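Neuraminidase (Influenza A virus, PDB 4GDJ) is a neuraminidase-like surface glycoprotein with a beta-propeller ectodomain and a diverged putative active site, so that release of terminal sialic acids is only a presumed activity. Local coordinates at residues A[160-165]-A[225-230]; A[213-218]-A[256-261]; A[279-284]-A[292-297]. All blocks are in the same frame, centred on the assembly; numbering follows the deposited sequence.

How the contacts relate
Along the chain, 160-165 comes first and waits about sixty residues for its partner 225-230. Before that loop closes, 213-218 opens contact 2, which closes only at 256-261, so contacts 1 and 2 cross. Contact 3 follows both in series: 279-284 meets 292-297 after a short turn. Contact 1 packs the four-stranded sheet holding 158-165 against the next one, holding 208-214 and 224-228. Contact 2 starts where strand 208-214 runs out, in that second sheet, and ties its end to the long loop before strand 277-281, beside a calcium ion. Contact 3 is a hairpin within the following sheet. None of the three touches another.

Contact 1: A[160-165]-A[225-230]; sequences FVLVSD and LRFTKD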
loop_
_atom_site.group_PDB
_atom_site.type_symbol
_atom_site.label_atom_id
_atom_site.label_comp_id
_atom_site.label_asym_id
_atom_site.label_seq_id
_atom_site.Cartn_x
_atom_site.Cartn_y
_atom_site.Cartn_z
ATOM N N PHE A 160 -1.728 -2.634 12.852
ATOM C CA PHE A 160 -1.756 -1.211 12.629
ATOM C C PHE A 160 -2.237 -0.987 11.222
ATOM O O PHE A 160 -1.803 -1.667 10.301
ATOM C CB PHE A 160 -0.349 -0.624 12.803
ATOM C CG PHE A 160 0.199 -0.807 14.202
ATOM C CD1 PHE A 160 0.852 -1.970 14.541
ATOM C CD2 PHE A 160 0.006 0.157 15.173
ATOM C CE1 PHE A 160 1.340 -2.163 15.829
ATOM C CE2 PHE A 160 0.480 -0.039 16.477
ATOM C CZ PHE A 160 1.141 -1.201 16.794
ATOM N N VAL A 161 -3.124 -0.023 11.053
ATOM C CA VAL A 161 -3.650 0.277 9.727
ATOM C C VAL A 161 -3.869 1.750 9.635
ATOM O O VAL A 161 -4.244 2.375 10.614
ATOM C CB VAL A 161 -5.008 -0.440 9.487
ATOM C CG1 VAL A 161 -6.029 0.020 10.448
ATOM C CG2 VAL A 161 -5.495 -0.233 8.092
ATOM N N LEU A 162 -3.632 2.305 8.456
ATOM C CA LEU A 162 -3.891 3.711 8.165
ATOM C C LEU A 162 -5.276 3.889 7.591
ATOM O O LEU A 162 -5.672 3.191 6.679
ATOM C CB LEU A 162 -2.910 4.239 7.110
ATOM C CG LEU A 162 -1.951 5.159 7.851
ATOM C CD1 LEU A 162 -0.843 4.201 8.270
ATOM C CD2 LEU A 162 -1.495 6.373 7.091
ATOM N N VAL A 163 -5.996 4.858 8.106
ATOM C CA VAL A 163 -7.384 5.093 7.694
ATOM C C VAL A 163 -7.489 6.551 7.303
ATOM O O VAL A 163 -7.004 7.402 8.023
ATOM C CB VAL A 163 -8.318 4.806 8.872
ATOM C CG1 VAL A 163 -9.773 5.274 8.584
ATOM C CG2 VAL A 163 -8.276 3.319 9.212
ATOM N N SER A 164 -8.104 6.844 6.167
ATOM C CA SER A 164 -8.276 8.218 5.741
ATOM C C SER A 164 -9.752 8.637 5.738
ATOM O O SER A 164 -10.664 7.796 5.638
ATOM C CB SER A 164 -7.646 8.393 4.348
ATOM O OG SER A 164 -6.276 7.954 4.379
ATOM N N ASP A 165 -9.982 9.945 5.837
ATOM C CA ASP A 165 -11.344 10.485 5.985
ATOM C C ASP A 165 -11.328 11.871 5.362
ATOM O O ASP A 165 -10.254 12.414 5.049
ATOM C CB ASP A 165 -11.694 10.469 7.460
ATOM C CG ASP A 165 -13.174 10.816 7.769
ATOM O OD1 ASP A 165 -13.977 11.177 6.888
ATOM O OD2 ASP A 165 -13.519 10.741 8.968
ATOM N N LEU A 225 5.991 7.823 5.545
ATOM C CA LEU A 225 5.623 7.783 6.962
ATOM C C LEU A 225 6.497 6.781 7.680
ATOM O O LEU A 225 6.722 5.656 7.190
ATOM C CB LEU A 225 4.146 7.361 7.097
ATOM C CG LEU A 225 3.562 7.046 8.491
ATOM C CD1 LEU A 225 3.593 8.210 9.454
ATOM C CD2 LEU A 225 2.125 6.513 8.412
ATOM N N ARG A 226 7.001 7.160 8.845
ATOM C CA ARG A 226 7.696 6.196 9.681
ATOM C C ARG A 226 6.987 6.209 11.041
ATOM O O ARG A 226 6.720 7.280 11.562
ATOM C CB ARG A 226 9.141 6.615 9.854
ATOM C CG ARG A 226 9.921 6.574 8.562
ATOM C CD ARG A 226 11.112 7.518 8.624
ATOM N NE ARG A 226 11.903 7.473 7.396
ATOM C CZ ARG A 226 12.858 8.355 7.100
ATOM N NH1 ARG A 226 13.107 9.355 7.923
ATOM N NH2 ARG A 226 13.548 8.259 5.974
ATOM N N PHE A 227 6.676 5.056 11.623
ATOM C CA PHE A 227 6.076 5.108 12.952
ATOM C C PHE A 227 6.393 3.892 13.771
ATOM O O PHE A 227 6.873 2.894 13.252
ATOM C CB PHE A 227 4.545 5.385 12.887
ATOM C CG PHE A 227 3.695 4.228 12.382
ATOM C CD1 PHE A 227 3.393 4.088 11.025
ATOM C CD2 PHE A 227 3.127 3.325 13.278
ATOM C CE1 PHE A 227 2.550 3.047 10.561
ATOM C CE2 PHE A 227 2.278 2.248 12.806
ATOM C CZ PHE A 227 1.996 2.138 11.459
ATOM N N THR A 228 6.131 3.995 15.066
ATOM C CA THR A 228 6.440 2.939 15.992
ATOM C C THR A 228 5.175 2.364 16.636
ATOM O O THR A 228 4.093 2.927 16.536
ATOM C CB THR A 228 7.308 3.462 17.125
ATOM O OG1 THR A 228 6.500 4.270 17.971
ATOM C CG2 THR A 228 8.479 4.288 16.580
ATOM N N LYS A 229 5.347 1.250 17.325
ATOM C CA LYS A 229 4.280 0.591 18.067
ATOM C C LYS A 229 3.671 1.470 19.170
ATOM O O LYS A 229 2.622 1.159 19.691
ATOM C CB LYS A 229 4.826 -0.702 18.665
ATOM C CG LYS A 229 5.454 -0.508 20.037
ATOM C CD LYS A 229 5.604 -1.833 20.764
ATOM C CE LYS A 229 6.388 -1.690 22.087
ATOM N NZ LYS A 229 6.441 -0.277 22.612
ATOM N N ASP A 230 4.313 2.579 19.507
ATOM C CA ASP A 230 3.767 3.511 20.489
ATOM C C ASP A 230 3.062 4.672 19.779
ATOM O O ASP A 230 2.576 5.617 20.408
ATOM C CB ASP A 230 4.913 4.029 21.365
ATOM C CG ASP A 230 5.606 2.903 22.148
ATOM O OD1 ASP A 230 4.904 1.978 22.638
ATOM O OD2 ASP A 230 6.854 2.928 22.270
#
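Phe160 and Leu162 on one strand face Phe227 and Leu225 on the other, and together they fill the space between two neighbouring four-stranded blades of the beta-propeller. The axes of the two short strand segments come no nearer than 10.6 Å and run at 138°; no hydrogen bond joins them, and the gap is bridged mainly by side chains.

The Phe160 side chain can be followed outward. CB meets the rim of the other ring, in its plane, at 3.9 Å from Phe227 CZ. CG and CD2 then pass beside Phe227 CE2, CD2 at 3.9 Å. Farther out the ring leaves Phe227 behind, and its CZ reaches the backbone of the turn after strand 224-228, 3.8 Å from Lys229 CA. The two rings form an offset edge-to-face pair, centroids 5.9 Å apart and planes at 62°, with the edge of Phe227 directed at the face of Phe160. Phe227 is set for this by its first torsion, which places CG between the backbone N and the carbonyl carbon (chi1 72°). Ile209 and Cys211 of strand 208-214 and Ile176 of strand 173-180 also pack on or around this aromatic pair.

At the other end the leucines extend toward each other tip to tip. Phe197 and Ile235 also touch Leu225. Both methyls of Leu162 touch the same partner: CD1 lies 3.8 Å and CD2 3.9 Å from Leu225 CD2, while Leu162 CD1 is also 4.3 Å from Phe227 CE1.

Contact 2: A[213-218]-A[256-261]; sequences GTNLWN and CKMAQE. With CA (calcium ion), chain K.
The loop leaving strand 208-214 and the irregular segment 256-261 come closest at Asn218 and Gln260, whose CA atoms are 5.5 Å apart, without strand pairing between them. The side chain of Met258 fills the angle between Asn215 and Asn218. Its end bends at the last torsion (chi3 68°), and the CE methyl settles 3.5 Å from Asn218 OD1 and 3.8 Å from Asn215 ND2; the Met258 side chain crosses that of Asn215 at about a right angle. The Gln260 side chain lies alongside that of Asn218, pointing the same way with the amide planes 50° apart; Gln260 NE2 comes 3.2 Å from Asn218 O.

The polar groups that meet the methyl are held within 213-218. Asn215 OD1 accepts from Trp217 N, an Asx turn, and from Asn218 N, which approaches from above the carbonyl plane. In return Asn215 ND2 gives a 2.9 Å bond to Asn218 OD1, nearly in line with that C=O, though the N-H is bent, 136°. The other amide atom, Asn218 ND2, sits over the centre of the Trp217 ring and bonds to Gly194 O.

Asn215 O binds the calcium ion at 2.3 Å. Asp219 O, Gly263 O, Gly265 O, Asp245 OD2 and a water at 2.4 Å complete six ligands, four of the six being backbone carbonyls, drawn from two loops: the calcium site characteristic of influenza neuraminidases.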
loop_
_atom_site.group_PDB
_atom_site.type_symbol
_atom_site.label_atom_id
_atom_site.label_comp_id
_atom_site.label_asym_id
_atom_site.label_seq_id
_atom_site.Cartn_x
_atom_site.Cartn_y
_atom_site.Cartn_z
ATOM N N GLY A 213 2.957 6.751 0.837
ATOM C CA GLY A 213 1.676 7.373 0.526
ATOM C C GLY A 213 1.582 7.823 -0.917
ATOM O O GLY A 213 2.563 7.852 -1.658
ATOM N N THR A 214 0.374 8.128 -1.335
ATOM C CA THR A 214 0.141 8.734 -2.635
ATOM C C THR A 214 -0.557 10.069 -2.379
ATOM O O THR A 214 -1.596 10.126 -1.686
ATOM C CB THR A 214 -0.744 7.847 -3.511
ATOM O OG1 THR A 214 -0.108 6.578 -3.710
ATOM C CG2 THR A 214 -1.069 8.508 -4.861
ATOM N N ASN A 215 0.021 11.145 -2.902
ATOM C CA ASN A 215 -0.556 12.452 -2.723
ATOM C C ASN A 215 -1.395 12.794 -3.954
ATOM O O ASN A 215 -0.863 13.002 -5.024
ATOM C CB ASN A 215 0.543 13.474 -2.415
ATOM C CG ASN A 215 -0.014 14.883 -2.092
ATOM O OD1 ASN A 215 -1.047 15.258 -2.602
ATOM N ND2 ASN A 215 0.696 15.654 -1.269
ATOM N N LEU A 216 -2.720 12.794 -3.797
ATOM C CA LEU A 216 -3.641 13.036 -4.898
ATOM C C LEU A 216 -3.952 14.511 -5.087
ATOM O O LEU A 216 -4.692 14.901 -6.001
ATOM C CB LEU A 216 -4.967 12.302 -4.671
ATOM C CG LEU A 216 -4.933 10.777 -4.538
ATOM C CD1 LEU A 216 -6.338 10.286 -4.266
ATOM C CD2 LEU A 216 -4.384 10.094 -5.785
ATOM N N TRP A 217 -3.368 15.344 -4.249
ATOM C CA TRP A 217 -3.674 16.772 -4.274
ATOM C C TRP A 217 -2.603 17.598 -4.984
ATOM O O TRP A 217 -2.870 18.219 -6.011
ATOM C CB TRP A 217 -3.829 17.246 -2.830
ATOM C CG TRP A 217 -3.919 18.742 -2.601
ATOM C CD1 TRP A 217 -4.298 19.704 -3.498
ATOM C CD2 TRP A 217 -3.645 19.430 -1.365
ATOM N NE1 TRP A 217 -4.261 20.950 -2.899
ATOM C CE2 TRP A 217 -3.862 20.809 -1.596
ATOM C CE3 TRP A 217 -3.237 19.013 -0.093
ATOM C CZ2 TRP A 217 -3.680 21.765 -0.609
ATOM C CZ3 TRP A 217 -3.063 19.957 0.897
ATOM C CH2 TRP A 217 -3.289 21.323 0.637
ATOM N N ASN A 218 -1.394 17.617 -4.422
ATOM C CA ASN A 218 -0.388 18.572 -4.854
ATOM C C ASN A 218 1.056 18.069 -4.836
ATOM O O ASN A 218 1.962 18.827 -4.536
ATOM C CB ASN A 218 -0.454 19.800 -3.951
ATOM C CG ASN A 218 -0.220 19.454 -2.493
ATOM O OD1 ASN A 218 -0.045 18.284 -2.131
ATOM N ND2 ASN A 218 -0.195 20.471 -1.646
ATOM N N CYS A 256 14.517 18.733 -1.050
ATOM C CA CYS A 256 13.464 18.041 -0.299
ATOM C C CYS A 256 12.090 18.753 -0.381
ATOM O O CYS A 256 11.140 18.474 0.326
ATOM C CB CYS A 256 13.880 17.256 1.008
ATOM S SG CYS A 256 15.388 17.210 2.031
ATOM N N LYS A 257 11.963 19.546 -1.439
ATOM C CA LYS A 257 10.722 20.199 -1.828
ATOM C C LYS A 257 9.736 19.279 -2.569
ATOM O O LYS A 257 10.124 18.293 -3.193
ATOM C CB LYS A 257 11.035 21.395 -2.754
ATOM C CG LYS A 257 11.623 22.596 -2.031
ATOM C CD LYS A 257 12.047 23.705 -3.009
ATOM C CE LYS A 257 10.860 24.607 -3.441
ATOM N NZ LYS A 257 10.112 25.291 -2.316
ATOM N N MET A 258 8.455 19.606 -2.492
ATOM C CA MET A 258 7.437 18.791 -3.120
ATOM C C MET A 258 7.537 19.009 -4.614
ATOM O O MET A 258 7.918 20.078 -5.053
ATOM C CB MET A 258 6.061 19.203 -2.589
ATOM C CG MET A 258 5.941 19.023 -1.070
ATOM S SD MET A 258 4.378 19.679 -0.412
ATOM C CE MET A 258 3.259 18.516 -1.141
ATOM N N ALA A 259 7.197 17.998 -5.400
ATOM C CA ALA A 259 7.160 18.162 -6.845
ATOM C C ALA A 259 5.746 18.495 -7.274
ATOM O O ALA A 259 4.917 17.584 -7.466
ATOM C CB ALA A 259 7.640 16.910 -7.518
ATOM N N GLN A 260 5.463 19.790 -7.422
ATOM C CA GLN A 260 4.084 20.256 -7.564
ATOM C C GLN A 260 3.549 20.077 -8.965
ATOM O O GLN A 260 2.338 20.016 -9.181
ATOM C CB GLN A 260 3.957 21.719 -7.132
ATOM C CG GLN A 260 4.386 21.942 -5.681
ATOM C CD GLN A 260 3.273 22.490 -4.806
ATOM O OE1 GLN A 260 2.688 23.532 -5.112
ATOM N NE2 GLN A 260 2.966 21.780 -3.714
ATOM N N GLU A 261 4.452 19.965 -9.927
ATOM C CA GLU A 261 4.034 19.837 -11.294
ATOM C C GLU A 261 3.323 18.497 -11.530
ATOM O O GLU A 261 3.876 17.421 -11.285
ATOM C CB GLU A 261 5.234 19.974 -12.237
ATOM C CG GLU A 261 4.826 19.910 -13.684
ATOM C CD GLU A 261 6.014 20.009 -14.645
ATOM O OE1 GLU A 261 7.191 20.035 -14.183
ATOM O OE2 GLU A 261 5.750 20.052 -15.871
HETATM CA CA CA K . 0.052 13.052 -7.103
HETATM O O HOH W 1 0.883 13.359 -9.314
#

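Contact 3: A[279-284]-A[292-297]; sequences TSKTKT and VLEQIP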
loop_
_atom_site.group_PDB
_atom_site.type_symbol
_atom_site.label_atom_id
_atom_site.label_comp_id
_atom_site.label_asym_id
_atom_site.label_seq_id
_atom_site.Cartn_x
_atom_site.Cartn_y
_atom_site.Cartn_z
ATOM N N THR A 279 13.367 3.074 -5.164
ATOM C CA THR A 279 12.200 3.740 -5.690
ATOM C C THR A 279 11.673 2.942 -6.843
ATOM O O THR A 279 12.334 2.025 -7.326
ATOM C CB THR A 279 12.476 5.170 -6.184
ATOM O OG1 THR A 279 13.522 5.143 -7.143
ATOM C CG2 THR A 279 12.886 6.053 -5.052
ATOM N N SER A 280 10.452 3.281 -7.265
ATOM C CA SER A 280 9.784 2.546 -8.303
ATOM C C SER A 280 8.782 3.448 -9.001
ATOM O O SER A 280 8.106 4.266 -8.356
ATOM C CB SER A 280 9.119 1.303 -7.703
ATOM O OG SER A 280 8.098 1.673 -6.778
ATOM N N LYS A 281 8.699 3.331 -10.315
ATOM C CA LYS A 281 7.832 4.191 -11.110
ATOM C C LYS A 281 7.669 3.619 -12.505
ATOM O O LYS A 281 8.361 2.666 -12.902
ATOM C CB LYS A 281 8.446 5.573 -11.232
ATOM C CG LYS A 281 9.808 5.502 -11.875
ATOM C CD LYS A 281 10.455 6.848 -11.894
ATOM C CE LYS A 281 11.780 6.769 -12.699
ATOM N NZ LYS A 281 12.389 8.126 -12.793
ATOM N N THR A 282 6.741 4.193 -13.252
ATOM C CA THR A 282 6.614 3.874 -14.647
ATOM C C THR A 282 7.916 4.296 -15.358
ATOM O O THR A 282 8.673 5.126 -14.871
ATOM C CB THR A 282 5.456 4.625 -15.275
ATOM O OG1 THR A 282 5.678 6.025 -15.103
ATOM C CG2 THR A 282 4.090 4.226 -14.606
ATOM N N LYS A 283 8.160 3.750 -16.535
ATOM C CA LYS A 283 9.399 4.096 -17.262
ATOM C C LYS A 283 9.445 5.588 -17.570
ATOM O O LYS A 283 10.436 6.226 -17.313
ATOM C CB LYS A 283 9.500 3.264 -18.532
ATOM C CG LYS A 283 10.783 3.493 -19.286
ATOM C CD LYS A 283 10.901 2.521 -20.427
ATOM C CE LYS A 283 12.154 2.806 -21.268
ATOM N NZ LYS A 283 12.228 1.873 -22.434
ATOM N N THR A 284 8.348 6.165 -18.065
ATOM C CA THR A 284 8.326 7.605 -18.298
ATOM C C THR A 284 7.076 8.278 -17.703
ATOM O O THR A 284 6.126 7.603 -17.298
ATOM C CB THR A 284 8.329 7.908 -19.809
ATOM O OG1 THR A 284 7.005 7.764 -20.330
ATOM C CG2 THR A 284 9.271 6.961 -20.558
ATOM N N VAL A 292 10.207 0.685 -13.422
ATOM C CA VAL A 292 11.615 0.863 -13.150
ATOM C C VAL A 292 11.845 0.893 -11.665
ATOM O O VAL A 292 11.123 1.564 -10.932
ATOM C CB VAL A 292 12.111 2.180 -13.799
ATOM C CG1 VAL A 292 13.519 2.531 -13.335
ATOM C CG2 VAL A 292 12.059 2.061 -15.316
ATOM N N LEU A 293 12.834 0.122 -11.224
ATOM C CA LEU A 293 13.317 0.120 -9.847
ATOM C C LEU A 293 14.713 0.718 -9.793
ATOM O O LEU A 293 15.601 0.311 -10.561
ATOM C CB LEU A 293 13.413 -1.298 -9.322
ATOM C CG LEU A 293 12.167 -2.156 -9.431
ATOM C CD1 LEU A 293 12.467 -3.551 -8.951
ATOM C CD2 LEU A 293 11.071 -1.561 -8.585
ATOM N N GLU A 294 14.918 1.665 -8.886
ATOM C CA GLU A 294 16.209 2.323 -8.727
ATOM C C GLU A 294 16.667 2.263 -7.301
ATOM O O GLU A 294 15.906 2.613 -6.389
ATOM C CB GLU A 294 16.137 3.791 -9.178
ATOM C CG GLU A 294 15.894 3.956 -10.655
ATOM C CD GLU A 294 15.859 5.398 -11.090
ATOM O OE1 GLU A 294 15.173 6.221 -10.444
ATOM O OE2 GLU A 294 16.532 5.710 -12.086
ATOM N N GLN A 295 17.911 1.814 -7.112
ATOM C CA GLN A 295 18.534 1.739 -5.798
ATOM C C GLN A 295 19.324 3.021 -5.491
ATOM O O GLN A 295 20.052 3.544 -6.362
ATOM C CB GLN A 295 19.447 0.524 -5.741
ATOM C CG GLN A 295 20.031 0.251 -4.372
ATOM C CD GLN A 295 21.041 -0.919 -4.389
ATOM O OE1 GLN A 295 20.852 -1.930 -3.719
ATOM N NE2 GLN A 295 22.097 -0.776 -5.183
ATOM N N ILE A 296 19.141 3.545 -4.274
ATOM C CA ILE A 296 19.778 4.769 -3.821
ATOM C C ILE A 296 20.516 4.470 -2.514
ATOM O O ILE A 296 19.905 4.443 -1.456
ATOM C CB ILE A 296 18.746 5.882 -3.586
ATOM C CG1 ILE A 296 18.054 6.272 -4.888
ATOM C CG2 ILE A 296 19.416 7.105 -3.017
ATOM C CD1 ILE A 296 16.761 7.031 -4.653
ATOM N N PRO A 297 21.835 4.211 -2.581
ATOM C CA PRO A 297 22.535 3.768 -1.362
ATOM C C PRO A 297 22.433 4.726 -0.173
ATOM O O PRO A 297 22.365 4.261 0.968
ATOM C CB PRO A 297 23.998 3.607 -1.823
ATOM C CG PRO A 297 23.888 3.267 -3.281
ATOM C CD PRO A 297 22.714 4.154 -3.763
HETATM O O HOH W 2 12.603 4.372 -9.736
HETATM O O HOH W 3 15.197 7.291 -8.194
#
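Thr279 and Glu294, like Lys281 and Val292, are hydrogen-bonded pairs of an antiparallel hairpin, with the non-hydrogen-bonded pair Ser280-Leu293 between them. Four backbone bonds stitch the strands, two to each outer pair, from Val292 N to Lys281 O at 2.8 Å to Lys281 N to Val292 O at 3.1 Å. Two CA-H...O contacts lie between these bonds, Ser280 CA to Val292 O and Leu293 CA to Thr279 O.

Apolar contacts lie on both faces. Thr279 CG2 meets Ile296 CD1 at 4.0 Å on the face of Thr279, and Ser280 CB touches Leu293 CD2 at 3.6 Å on the other, where Ser280 OG bonds to Phe270 O. Beyond the strand end Val292 CG2 packs on Lys283 CA.

On the first face two waters bridge the Thr279 hydroxyl, set between backbone N and carbonyl carbon (chi1 55°), and the Glu294 carboxylate. Each sits 2.9 Å from Thr279 OG1; one donates to Glu294 OE1 at 3.2 Å, while the other's 2.5 Å approach to Glu294 OE1 is unusually short and doubtful.

Lys281 NZ remains 4.1 Å from Glu294 OE1, beyond a salt bridge. The backbone thus carries the pairing, while this acid, met by water and near a lysine, would probably stay ionised.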